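Local coordinates for ADP-ribosylating toxin CARDS (PDB 4TLV), which transfers ADP-ribose from NAD(+) to target proteins and causes vacuolation of mammalian cells, acting as the main virulence factor of Mycoplasma pneumoniae, at residues K478-F483 with R547-N552; H495-K500 with S505-E510. All blocks are in the same frame, centred on the assembly; numbering follows the deposited sequence.

Contact 1: residues K478-F483 with R547-N552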
loop_
_atom_site.group_PDB
_atom_site.type_symbol
_atom_site.label_atom_id
_atom_site.label_comp_id
_atom_site.label_asym_id
_atom_site.label_seq_id
_atom_site.Cartn_x
_atom_site.Cartn_y
_atom_site.Cartn_z
ATOM N N LYS A 478 8.347 -3.061 -8.320
ATOM C CA LYS A 478 8.232 -3.786 -9.589
ATOM C C LYS A 478 9.560 -4.400 -10.024
ATOM O O LYS A 478 9.592 -5.495 -10.564
ATOM C CB LYS A 478 7.718 -2.885 -10.721
ATOM C CG LYS A 478 6.245 -2.534 -10.651
ATOM C CD LYS A 478 5.842 -1.603 -11.818
ATOM C CE LYS A 478 5.522 -2.383 -13.076
ATOM N NZ LYS A 478 5.004 -1.489 -14.167
ATOM N N THR A 479 10.646 -3.675 -9.798
ATOM C CA THR A 479 11.940 -4.023 -10.382
ATOM C C THR A 479 13.061 -4.221 -9.361
ATOM O O THR A 479 14.153 -4.607 -9.743
ATOM C CB THR A 479 12.422 -2.939 -11.363
ATOM O OG1 THR A 479 12.616 -1.709 -10.656
ATOM C CG2 THR A 479 11.410 -2.726 -12.512
ATOM N N SER A 480 12.783 -3.947 -8.087
ATOM C CA SER A 480 13.776 -4.020 -7.004
ATOM C C SER A 480 14.914 -3.001 -7.112
ATOM O O SER A 480 15.988 -3.215 -6.551
ATOM C CB SER A 480 14.371 -5.440 -6.879
ATOM O OG SER A 480 13.369 -6.413 -6.614
ATOM N N LYS A 481 14.693 -1.898 -7.824
ATOM C CA LYS A 481 15.707 -0.846 -7.892
ATOM C C LYS A 481 15.541 0.152 -6.738
ATOM O O LYS A 481 14.451 0.286 -6.153
ATOM C CB LYS A 481 15.678 -0.138 -9.260
ATOM C CG LYS A 481 15.945 -1.064 -10.450
ATOM C CD LYS A 481 16.297 -0.277 -11.711
ATOM C CE LYS A 481 15.096 0.511 -12.210
ATOM N NZ LYS A 481 14.044 -0.434 -12.671
ATOM N N ILE A 482 16.635 0.808 -6.370
ATOM C CA ILE A 482 16.603 1.843 -5.348
ATOM C C ILE A 482 16.927 3.167 -6.022
ATOM O O ILE A 482 17.893 3.249 -6.782
ATOM C CB ILE A 482 17.622 1.557 -4.231
ATOM C CG1 ILE A 482 17.110 0.391 -3.374
ATOM C CG2 ILE A 482 17.837 2.781 -3.340
ATOM C CD1 ILE A 482 18.145 -0.178 -2.410
ATOM N N PHE A 483 16.130 4.199 -5.747
ATOM C CA PHE A 483 16.352 5.487 -6.406
ATOM C C PHE A 483 16.222 6.696 -5.484
ATOM O O PHE A 483 15.552 6.651 -4.446
ATOM C CB PHE A 483 15.507 5.624 -7.694
ATOM C CG PHE A 483 14.000 5.622 -7.475
ATOM C CD1 PHE A 483 13.272 4.441 -7.521
ATOM C CD2 PHE A 483 13.310 6.814 -7.272
ATOM C CE1 PHE A 483 11.869 4.449 -7.348
ATOM C CE2 PHE A 483 11.928 6.830 -7.111
ATOM C CZ PHE A 483 11.207 5.641 -7.154
ATOM N N ARG A 547 21.604 -6.111 0.151
ATOM C CA ARG A 547 22.470 -6.847 -0.767
ATOM C C ARG A 547 21.985 -6.716 -2.205
ATOM O O ARG A 547 20.795 -6.531 -2.459
ATOM C CB ARG A 547 22.519 -8.325 -0.390
ATOM C CG ARG A 547 23.239 -8.594 0.931
ATOM C CD ARG A 547 23.352 -10.084 1.236
ATOM N NE ARG A 547 24.157 -10.299 2.442
ATOM C CZ ARG A 547 23.682 -10.255 3.680
ATOM N NH1 ARG A 547 22.392 -10.006 3.896
ATOM N NH2 ARG A 547 24.494 -10.463 4.707
ATOM N N CYS A 548 22.912 -6.844 -3.144
ATOM C CA CYS A 548 22.604 -6.745 -4.560
ATOM C C CYS A 548 22.241 -8.128 -5.115
ATOM O O CYS A 548 22.872 -9.128 -4.764
ATOM C CB CYS A 548 23.820 -6.146 -5.289
ATOM S SG CYS A 548 23.685 -6.079 -7.067
ATOM N N TYR A 549 21.220 -8.201 -5.965
ATOM C CA TYR A 549 20.843 -9.475 -6.584
ATOM C C TYR A 549 21.998 -10.144 -7.333
ATOM O O TYR A 549 22.075 -11.371 -7.386
ATOM C CB TYR A 549 19.748 -9.285 -7.632
ATOM C CG TYR A 549 18.293 -9.219 -7.166
ATOM C CD1 TYR A 549 17.882 -8.339 -6.175
ATOM C CD2 TYR A 549 17.328 -9.985 -7.805
ATOM C CE1 TYR A 549 16.523 -8.256 -5.798
ATOM C CE2 TYR A 549 15.984 -9.914 -7.441
ATOM C CZ TYR A 549 15.595 -9.046 -6.430
ATOM O OH TYR A 549 14.256 -8.960 -6.102
ATOM N N ALA A 550 22.838 -9.343 -7.979
ATOM C CA ALA A 550 23.823 -9.888 -8.924
ATOM C C ALA A 550 24.658 -11.026 -8.328
ATOM O O ALA A 550 24.721 -12.113 -8.895
ATOM C CB ALA A 550 24.730 -8.781 -9.471
ATOM N N ASP A 551 25.289 -10.770 -7.192
ATOM C CA ASP A 551 26.166 -11.762 -6.575
ATOM C C ASP A 551 26.207 -11.555 -5.067
ATOM O O ASP A 551 27.213 -11.847 -4.416
ATOM C CB ASP A 551 27.586 -11.675 -7.172
ATOM C CG ASP A 551 28.424 -12.929 -6.898
ATOM O OD1 ASP A 551 27.845 -14.007 -6.629
ATOM O OD2 ASP A 551 29.669 -12.833 -6.958
ATOM N N ASN A 552 25.109 -11.038 -4.513
ATOM C CA ASN A 552 24.999 -10.794 -3.071
ATOM C C ASN A 552 26.032 -9.852 -2.483
ATOM O O ASN A 552 26.372 -9.949 -1.304
ATOM C CB ASN A 552 24.953 -12.107 -2.295
ATOM C CG ASN A 552 23.695 -12.858 -2.562
ATOM O OD1 ASN A 552 22.645 -12.242 -2.749
ATOM N ND2 ASN A 552 23.776 -14.187 -2.615
#
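Ser480 and Tyr549 are the two residues that meet here, hydroxyl to hydroxyl, while their backbones stay well apart with CA atoms 8.9 Å from each other. Starting at the serine, CB lies 3.7 Å from Tyr549 CE1, in van der Waals contact with the ring beside the phenol oxygen. One bond further out, Ser480 OG is hydrogen-bonded to Tyr549 OH at 2.7 Å. Ser480 OG also lies 3.5 Å from Tyr549 CZ, oblique to the ring. The torsion that sends it there sets OG beside the backbone N of Ser480 and opposite the carbonyl carbon (chi1 -59°). Tyr549 reaches across in the same manner, its CG anti to its own carbonyl carbon (chi1 -83°), and the length of the phenol spans most of the distance between the two backbones.

Both residues belong to the D3 beta-trefoil domain: Ser480 sits in the turn between strands 473-476 and 481-485, with positive phi (65°), and Tyr549 follows directly on strand 543-548. The link is therefore one between side chains of two loops. Arg126 of the mART domain also hydrogen-bonds to Ser480 OG through NH1, and Arg104 NH2 binds the carbonyl oxygen of Tyr549, placing the pair where D3 meets the catalytic domain.

Contact 2: residues H495-K500 with S505-E510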
loop_
_atom_site.group_PDB
_atom_site.type_symbol
_atom_site.label_atom_id
_atom_site.label_comp_id
_atom_site.label_asym_id
_atom_site.label_seq_id
_atom_site.Cartn_x
_atom_site.Cartn_y
_atom_site.Cartn_z
ATOM N N HIS A 495 23.650 1.821 -7.982
ATOM C CA HIS A 495 24.279 0.873 -8.893
ATOM C C HIS A 495 25.500 0.175 -8.277
ATOM O O HIS A 495 26.415 0.831 -7.768
ATOM C CB HIS A 495 24.691 1.586 -10.194
ATOM C CG HIS A 495 25.302 0.679 -11.216
ATOM N ND1 HIS A 495 26.583 0.851 -11.690
ATOM C CD2 HIS A 495 24.810 -0.411 -11.853
ATOM C CE1 HIS A 495 26.856 -0.088 -12.579
ATOM N NE2 HIS A 495 25.796 -0.868 -12.697
ATOM N N ASN A 496 25.520 -1.153 -8.351
ATOM C CA ASN A 496 26.652 -1.928 -7.852
ATOM C C ASN A 496 27.731 -1.983 -8.927
ATOM O O ASN A 496 27.406 -2.116 -10.090
ATOM C CB ASN A 496 26.207 -3.349 -7.511
ATOM C CG ASN A 496 27.384 -4.299 -7.304
ATOM O OD1 ASN A 496 28.062 -4.143 -6.191
ATOM N ND2 ASN A 496 27.673 -5.158 -8.143
ATOM N N LYS A 497 29.001 -1.875 -8.546
ATOM C CA LYS A 497 30.098 -1.979 -9.530
ATOM C C LYS A 497 30.948 -3.227 -9.288
ATOM O O LYS A 497 31.633 -3.717 -10.190
ATOM C CB LYS A 497 30.994 -0.742 -9.473
ATOM C CG LYS A 497 30.287 0.548 -9.845
ATOM C CD LYS A 497 31.117 1.770 -9.467
ATOM C CE LYS A 497 32.400 1.844 -10.271
ATOM N NZ LYS A 497 32.987 3.223 -10.228
ATOM N N LEU A 498 30.896 -3.725 -8.058
ATOM C CA LEU A 498 31.697 -4.877 -7.638
ATOM C C LEU A 498 31.312 -6.181 -8.324
ATOM O O LEU A 498 30.130 -6.531 -8.417
ATOM C CB LEU A 498 31.593 -5.066 -6.122
ATOM C CG LEU A 498 32.316 -6.275 -5.509
ATOM C CD1 LEU A 498 33.835 -6.070 -5.585
ATOM C CD2 LEU A 498 31.882 -6.491 -4.067
ATOM N N ASN A 499 32.322 -6.916 -8.786
ATOM C CA ASN A 499 32.117 -8.275 -9.275
ATOM C C ASN A 499 33.352 -9.143 -9.035
ATOM O O ASN A 499 34.340 -8.678 -8.465
ATOM C CB ASN A 499 31.735 -8.274 -10.755
ATOM C CG ASN A 499 32.797 -7.640 -11.625
ATOM O OD1 ASN A 499 33.982 -7.940 -11.488
ATOM N ND2 ASN A 499 32.379 -6.756 -12.527
ATOM N N LYS A 500 33.288 -10.398 -9.468
ATOM C CA LYS A 500 34.352 -11.365 -9.193
ATOM C C LYS A 500 35.650 -11.075 -9.945
ATOM O O LYS A 500 36.660 -11.747 -9.729
ATOM C CB LYS A 500 33.871 -12.794 -9.473
ATOM C CG LYS A 500 33.185 -13.443 -8.274
ATOM C CD LYS A 500 32.383 -14.680 -8.660
ATOM C CE LYS A 500 31.213 -14.319 -9.573
ATOM N NZ LYS A 500 30.131 -15.346 -9.548
ATOM N N SER A 505 37.951 -6.973 -3.019
ATOM C CA SER A 505 36.804 -7.568 -2.346
ATOM C C SER A 505 35.631 -6.589 -2.255
ATOM O O SER A 505 34.522 -6.967 -1.860
ATOM C CB SER A 505 37.213 -8.010 -0.938
ATOM O OG SER A 505 37.590 -6.891 -0.153
ATOM N N TRP A 506 35.887 -5.336 -2.612
ATOM C CA TRP A 506 34.901 -4.271 -2.501
ATOM C C TRP A 506 35.046 -3.261 -3.637
ATOM O O TRP A 506 36.064 -3.234 -4.336
ATOM C CB TRP A 506 35.069 -3.550 -1.169
ATOM C CG TRP A 506 36.335 -2.757 -1.082
ATOM C CD1 TRP A 506 37.583 -3.230 -0.789
ATOM C CD2 TRP A 506 36.479 -1.349 -1.295
ATOM N NE1 TRP A 506 38.496 -2.199 -0.798
ATOM C CE2 TRP A 506 37.842 -1.033 -1.109
ATOM C CE3 TRP A 506 35.586 -0.323 -1.624
ATOM C CZ2 TRP A 506 38.333 0.265 -1.240
ATOM C CZ3 TRP A 506 36.071 0.964 -1.756
ATOM C CH2 TRP A 506 37.434 1.248 -1.564
ATOM N N ASP A 507 34.027 -2.424 -3.815
ATOM C CA ASP A 507 34.101 -1.293 -4.745
ATOM C C ASP A 507 33.004 -0.303 -4.369
ATOM O O ASP A 507 31.980 -0.683 -3.785
ATOM C CB ASP A 507 33.975 -1.763 -6.202
ATOM C CG ASP A 507 34.533 -0.753 -7.219
ATOM O OD1 ASP A 507 34.941 0.366 -6.844
ATOM O OD2 ASP A 507 34.545 -1.086 -8.422
ATOM N N TRP A 508 33.240 0.973 -4.649
ATOM C CA TRP A 508 32.245 2.008 -4.403
ATOM C C TRP A 508 30.950 1.681 -5.142
ATOM O O TRP A 508 30.968 1.010 -6.176
ATOM C CB TRP A 508 32.761 3.356 -4.897
ATOM C CG TRP A 508 34.067 3.773 -4.283
ATOM C CD1 TRP A 508 35.271 3.917 -4.925
ATOM C CD2 TRP A 508 34.301 4.112 -2.911
ATOM N NE1 TRP A 508 36.237 4.324 -4.031
ATOM C CE2 TRP A 508 35.667 4.452 -2.790
ATOM C CE3 TRP A 508 33.490 4.162 -1.770
ATOM C CZ2 TRP A 508 36.237 4.831 -1.577
ATOM C CZ3 TRP A 508 34.058 4.539 -0.570
ATOM C CH2 TRP A 508 35.418 4.868 -0.481
ATOM N N VAL A 509 29.829 2.143 -4.605
ATOM C CA VAL A 509 28.583 2.149 -5.364
ATOM C C VAL A 509 28.431 3.541 -5.978
ATOM O O VAL A 509 29.176 4.459 -5.636
ATOM C CB VAL A 509 27.369 1.815 -4.469
ATOM C CG1 VAL A 509 27.424 0.369 -4.024
ATOM C CG2 VAL A 509 27.331 2.727 -3.264
ATOM N N GLU A 510 27.481 3.712 -6.888
ATOM C CA GLU A 510 27.280 5.021 -7.493
ATOM C C GLU A 510 25.804 5.223 -7.780
ATOM O O GLU A 510 25.037 4.260 -7.793
ATOM C CB GLU A 510 28.066 5.122 -8.797
ATOM C CG GLU A 510 27.681 4.037 -9.801
ATOM C CD GLU A 510 28.646 3.920 -10.977
ATOM O OE1 GLU A 510 29.391 4.886 -11.241
ATOM O OE2 GLU A 510 28.649 2.855 -11.639
HETATM O O HOH W 1 30.002 -1.548 -6.021
HETATM O O HOH W 2 35.119 2.728 -8.285
HETATM O O HOH W 3 34.288 -3.081 -9.852
#
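His495 and Glu510 are joined three times. Their backbones form an antiparallel hydrogen-bonded pair, with His495 N to Glu510 O at 2.8 Å and Glu510 N to His495 O at 3.2 Å. The side chains run alongside each other and add a third bond, from His495 ND1 to Glu510 OE2 (2.9 Å). Ring and carboxylate are nearly coplanar, 25° apart; OE2 accepts through its anti lone pair and lies close to the imidazole plane. Glu510 CG, set between its backbone N and carbonyl carbon (chi1 58°), comes to the ring edge, and the extended chain beyond it takes the carboxylate on to ND1.

Beyond this pair no direct backbone hydrogen bond is made, although the chains stay close, and waters bridge them. One water accepts from Lys497 N and lies within hydrogen-bonding distance of Trp508 O, to which it probably donates; another donates to both Lys497 O and Asp507 OD2; a third connects Lys497 NZ with Asp507 OD1. The lysine chain itself crosses Glu510 at about a right angle, Lys497 CG lying 3.4 Å from Glu510 OE2, before a bend at chi3 (66°) turns its end. Lys497 NZ remains 4.1 Å from Glu510 OE1, close but not in contact.

Further along, the methyls of Leu498 lie against the backbone of Ser505 and Trp506, and Leu498 CB meets Asp507 CB at 4.1 Å. The two segments form the hairpin between strands 490-495 and 506-512 of the D3 beta-trefoil, and Asn496, bonded to Ser569 and Asn523, ties it to the rest of the domain. With one carboxylate oxygen held by the imidazole and an ammonium group close to the other, Glu510 is probably kept negatively charged, and its charge would tend to stabilise a protonated His495.

In the fold
All four segments belong to the D3 domain, and both contacts reach the same antiparallel sheet. From the N terminus the chain first reaches 478-483, whose last residues enter strand 481-485; it returns along strand 490-495, turns through the loop that begins in 495-500 and comes back as strand 506-512, which carries 505-510. Contact 2 thus closes a short hairpin. Only later, at the end of strand 543-548, does 547-552 meet 478-483, so the far longer loop of contact 1 encloses contact 2 without crossing it. The two touch where Cys548 SG packs on Asn496 CB and Asp551 on Lys500. Contact 1 joins two loops beside the mART domain; contact 2 joins the end of strand 490-495 and its following loop to strand 506-512.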